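Local atomic coordinates of phosphinothricin N-acetyltransferase (Brucella ovis, PDB entry 5DWM), a protein that probably transfers an acetyl group from acetyl-CoA to an acceptor amine, possibly phosphinothricin, as GNAT-family N-acetyltransferases do. Residues I26-Q29 with A30-G34; P84-R87 with W88-E91. One frame throughout, in Å; residues are numbered along the deposited sequence.

How the contacts relate
Following the chain from the N terminus, contact 1 comes first: residues 26-29 and 30-34 are successive turns at the end of helix 20-33, the first helix of the GNAT domain. The chain then runs through helix 45-58 and strands 62-67 and 70-79 before contact 2, where residues 84-87 and 88-91 lead into strand 89-96. Contact 1 closes no loop, being consecutive turns of one helix; contact 2 closes the tight turn Tyr86 to Leu89. They lie in series, neither nested nor crossed. The centres of contact 1 and contact 2 are 28 Å apart, on opposite sides of the chain's centre. Strand 89-96 joins the two regions: it starts in contact 2, and Tyr95 near its far end packs against the helix of contact 1.

Contact 1 of 2, residues I26-Q29 with A30-G34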
loop_
_atom_site.group_PDB
_atom_site.type_symbol
_atom_site.label_atom_id
_atom_site.label_comp_id
_atom_site.label_asym_id
_atom_site.label_seq_id
_atom_site.Cartn_x
_atom_site.Cartn_y
_atom_site.Cartn_z
ATOM N N ILE A 26 24.451 0.840 -0.652
ATOM C CA ILE A 26 23.762 0.481 0.587
ATOM C C ILE A 26 22.509 -0.327 0.277
ATOM O O ILE A 26 22.257 -1.379 0.875
ATOM C CB ILE A 26 23.428 1.748 1.393
ATOM C CG1 ILE A 26 24.721 2.393 1.903
ATOM C CG2 ILE A 26 22.485 1.432 2.552
ATOM C CD1 ILE A 26 24.516 3.741 2.566
ATOM N N TYR A 27 21.700 0.158 -0.663
ATOM C CA TYR A 27 20.467 -0.550 -0.992
ATOM C C TYR A 27 20.759 -1.910 -1.623
ATOM O O TYR A 27 20.026 -2.880 -1.369
ATOM C CB TYR A 27 19.575 0.320 -1.890
ATOM C CG TYR A 27 18.187 -0.255 -2.079
ATOM C CD1 TYR A 27 17.361 -0.497 -0.987
ATOM C CD2 TYR A 27 17.716 -0.580 -3.343
ATOM C CE1 TYR A 27 16.098 -1.052 -1.148
ATOM C CE2 TYR A 27 16.446 -1.138 -3.518
ATOM C CZ TYR A 27 15.653 -1.369 -2.407
ATOM O OH TYR A 27 14.401 -1.907 -2.544
ATOM N N THR A 28 21.823 -2.007 -2.428
ATOM C CA THR A 28 22.195 -3.289 -3.022
ATOM C C THR A 28 22.408 -4.350 -1.946
ATOM O O THR A 28 21.906 -5.474 -2.055
ATOM C CB THR A 28 23.445 -3.118 -3.890
ATOM O OG1 THR A 28 23.109 -2.361 -5.060
ATOM C CG2 THR A 28 24.035 -4.480 -4.302
ATOM N N GLN A 29 23.154 -4.005 -0.892
ATOM C CA GLN A 29 23.371 -4.963 0.192
ATOM C C GLN A 29 22.069 -5.321 0.896
ATOM O O GLN A 29 21.844 -6.488 1.244
ATOM C CB GLN A 29 24.398 -4.419 1.190
ATOM C CG GLN A 29 25.807 -4.371 0.633
ATOM C CD GLN A 29 26.176 -5.658 -0.079
ATOM O OE1 GLN A 29 26.114 -6.740 0.506
ATOM N NE2 GLN A 29 26.535 -5.549 -1.358
ATOM N N ALA A 30 21.198 -4.332 1.120
ATOM C CA ALA A 30 19.890 -4.611 1.709
ATOM C C ALA A 30 19.086 -5.589 0.857
ATOM O O ALA A 30 18.468 -6.525 1.383
ATOM C CB ALA A 30 19.117 -3.307 1.880
ATOM N N VAL A 31 19.096 -5.398 -0.463
ATOM C CA VAL A 31 18.331 -6.272 -1.348
ATOM C C VAL A 31 18.901 -7.682 -1.332
ATOM O O VAL A 31 18.157 -8.669 -1.262
ATOM C CB VAL A 31 18.300 -5.676 -2.769
ATOM C CG1 VAL A 31 17.784 -6.696 -3.774
ATOM C CG2 VAL A 31 17.451 -4.409 -2.799
ATOM N N LEU A 32 20.232 -7.799 -1.385
ATOM C CA LEU A 32 20.864 -9.107 -1.535
ATOM C C LEU A 32 20.863 -9.905 -0.236
ATOM O O LEU A 32 20.670 -11.125 -0.261
ATOM C CB LEU A 32 22.294 -8.944 -2.044
ATOM C CG LEU A 32 22.440 -8.444 -3.482
ATOM C CD1 LEU A 32 23.898 -8.230 -3.852
ATOM C CD2 LEU A 32 21.766 -9.417 -4.439
ATOM N N THR A 33 21.076 -9.240 0.902
ATOM C CA THR A 33 21.278 -9.928 2.171
ATOM C C THR A 33 20.136 -9.760 3.164
ATOM O O THR A 33 20.185 -10.381 4.230
ATOM C CB THR A 33 22.568 -9.444 2.858
ATOM O OG1 THR A 33 22.375 -8.112 3.360
ATOM C CG2 THR A 33 23.732 -9.445 1.887
ATOM N N GLY A 34 19.121 -8.941 2.869
ATOM C CA GLY A 34 18.107 -8.621 3.847
ATOM C C GLY A 34 16.713 -8.866 3.297
ATOM O O GLY A 34 16.526 -9.157 2.113
#
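Ala30, Val31, Leu32 and Thr33 give their N-H groups to the carbonyls of Ile26, Tyr27, Thr28 and Gln29, the regular i to i+4 ladder of an alpha helix, and Gly34 is the first residue to leave helical geometry. One turn on from Tyr27, Val31 lays its CG2 methyl over one face of the phenol ring, a CH-pi contact with CG2 3.7 Å from the Tyr27 ring centroid. CG of Tyr27 stands anti to its own N (chi1 -170°), which leans the outward-pointing ring toward the next turn, where that methyl lies. The Tyr27 hydroxyl is held by Glu39 and Ser37.

At the C-terminal end, Gln29 O is gripped twice by Thr33: Thr33 N lies 2.9 Å from Gln29 O and Thr33 OG1 2.7 Å from it, on opposite faces of the carbonyl plane. The chi1 of 72° folds OG1 back between the Thr33 N and C, within range of that oxygen. The Thr28 and Leu32 side chains lie alongside each other, with Thr28 CG2 3.8 Å from Leu32 CD1.

Outside the helix, Tyr27 leans on Met48 and Arg51 of helix 45-58 and on Tyr74 of strand 70-79, while its ring meets Tyr95 of strand 89-96 edge-to-face; Ile26 and Ala30 also touch Tyr95.

Contact 2 of 2, residues P84-R87 with W88-E91; sequences PAYR and WLAE
Trp88 turns the edge of its indole toward Ala85 O, and its side chain can be followed outward from the backbone. Trp88 CB sits 3.6 Å from Arg87 C, and CG and CD2 continue past the same carbonyl carbon. CG beside the backbone N (chi1 -65°) and the ring turned by chi2 of -94° together bring the six-membered part of the indole back toward the short 3-10 segment. There Trp88 CE3 comes 3.9 Å from Ala85 O, which lies at the ring edge, in its plane, and Trp88 CZ3 reaches Pro84 O at 4.1 Å. The indole also packs on Pro181 and Pro185 of the C-terminal tail, and on Phe158 of the second subunit.

A water lies at the indole edge and ties the two segments together: it donates to Ala85 O at 2.8 Å and accepts from Trp88 N at 2.9 Å. This gives Trp88 N a partner that the turn itself does not supply, because the N-H points poorly at Tyr86 O. That oxygen instead takes the N-H of Leu89, Leu89 N to Tyr86 O 2.9 Å, with the donor 44° out of the carbonyl plane.

Beyond the backbone bond, the Leu89 and Tyr86 side chains lie alongside each other, pointing the same way, with Leu89 CD2 3.9 Å from Tyr86 CD1. The tyrosine ring also meets Tyr38 of the second subunit, so the turn lies at the dimer interface. Arg87 NE hydrogen-bonds to Ser184 OG.

Tyr86 to Leu89 is a type I beta turn that overlaps the 3-10 segment at Tyr86 and leads into strand 89-96, in the connection between the adjacent antiparallel strands 70-79 and 89-96 of the GNAT sheet.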
loop_
_atom_site.group_PDB
_atom_site.type_symbol
_atom_site.label_atom_id
_atom_site.label_comp_id
_atom_site.label_asym_id
_atom_site.label_seq_id
_atom_site.Cartn_x
_atom_site.Cartn_y
_atom_site.Cartn_z
ATOM N N PRO A 84 -6.391 11.377 -3.661
ATOM C CA PRO A 84 -6.384 12.642 -2.893
ATOM C C PRO A 84 -6.715 12.547 -1.408
ATOM O O PRO A 84 -6.140 13.311 -0.624
ATOM C CB PRO A 84 -7.369 13.526 -3.670
ATOM C CG PRO A 84 -7.250 13.037 -5.059
ATOM C CD PRO A 84 -7.082 11.541 -4.953
ATOM N N ALA A 85 -7.622 11.663 -0.985
ATOM C CA ALA A 85 -7.924 11.593 0.443
ATOM C C ALA A 85 -6.721 11.153 1.271
ATOM O O ALA A 85 -6.688 11.422 2.476
ATOM C CB ALA A 85 -9.124 10.675 0.708
ATOM N N TYR A 86 -5.728 10.499 0.655
ATOM C CA TYR A 86 -4.516 10.033 1.327
ATOM C C TYR A 86 -3.438 11.110 1.466
ATOM O O TYR A 86 -2.347 10.802 1.961
ATOM C CB TYR A 86 -3.879 8.889 0.529
ATOM C CG TYR A 86 -4.508 7.511 0.629
ATOM C CD1 TYR A 86 -4.521 6.809 1.833
ATOM C CD2 TYR A 86 -5.021 6.874 -0.501
ATOM C CE1 TYR A 86 -5.050 5.524 1.913
ATOM C CE2 TYR A 86 -5.553 5.588 -0.426
ATOM C CZ TYR A 86 -5.565 4.916 0.782
ATOM O OH TYR A 86 -6.082 3.630 0.843
ATOM N N ARG A 87 -3.685 12.350 1.028
ATOM C CA ARG A 87 -2.597 13.323 0.882
ATOM C C ARG A 87 -2.005 13.812 2.200
ATOM O O ARG A 87 -0.995 14.518 2.157
ATOM C CB ARG A 87 -3.014 14.512 -0.000
ATOM C CG ARG A 87 -3.025 14.196 -1.491
ATOM C CD ARG A 87 -3.425 15.401 -2.340
ATOM N NE ARG A 87 -2.467 16.506 -2.261
ATOM C CZ ARG A 87 -1.384 16.616 -3.027
ATOM N NH1 ARG A 87 -1.106 15.678 -3.929
ATOM N NH2 ARG A 87 -0.574 17.658 -2.886
ATOM N N TRP A 88 -2.595 13.478 3.349
ATOM C CA TRP A 88 -2.007 13.801 4.644
ATOM C C TRP A 88 -1.253 12.624 5.257
ATOM O O TRP A 88 -0.833 12.704 6.414
ATOM C CB TRP A 88 -3.076 14.333 5.604
ATOM C CG TRP A 88 -3.685 15.649 5.176
ATOM C CD1 TRP A 88 -3.296 16.899 5.568
ATOM C CD2 TRP A 88 -4.793 15.838 4.283
ATOM N NE1 TRP A 88 -4.093 17.853 4.977
ATOM C CE2 TRP A 88 -5.016 17.228 4.178
ATOM C CE3 TRP A 88 -5.614 14.966 3.555
ATOM C CZ2 TRP A 88 -6.030 17.766 3.383
ATOM C CZ3 TRP A 88 -6.623 15.504 2.759
ATOM C CH2 TRP A 88 -6.818 16.890 2.680
ATOM N N LEU A 89 -1.069 11.546 4.502
ATOM C CA LEU A 89 -0.416 10.324 4.954
ATOM C C LEU A 89 0.883 10.172 4.171
ATOM O O LEU A 89 0.866 10.168 2.936
ATOM C CB LEU A 89 -1.341 9.127 4.701
ATOM C CG LEU A 89 -0.736 7.738 4.952
ATOM C CD1 LEU A 89 -0.434 7.572 6.436
ATOM C CD2 LEU A 89 -1.687 6.655 4.442
ATOM N N ALA A 90 2.012 10.103 4.881
ATOM C CA ALA A 90 3.298 9.820 4.262
ATOM C C ALA A 90 3.838 8.493 4.783
ATOM O O ALA A 90 3.422 8.003 5.834
ATOM C CB ALA A 90 4.312 10.938 4.534
ATOM N N GLU A 91 4.781 7.918 4.036
ATOM C CA GLU A 91 5.431 6.665 4.396
ATOM C C GLU A 91 6.937 6.889 4.468
ATOM O O GLU A 91 7.500 7.582 3.617
ATOM C CB GLU A 91 5.116 5.599 3.334
ATOM C CG GLU A 91 5.731 4.234 3.623
ATOM C CD GLU A 91 5.379 3.206 2.565
ATOM O OE1 GLU A 91 4.320 3.347 1.924
ATOM O OE2 GLU A 91 6.163 2.258 2.385
HETATM O O HOH W 1 -4.599 11.708 4.349
#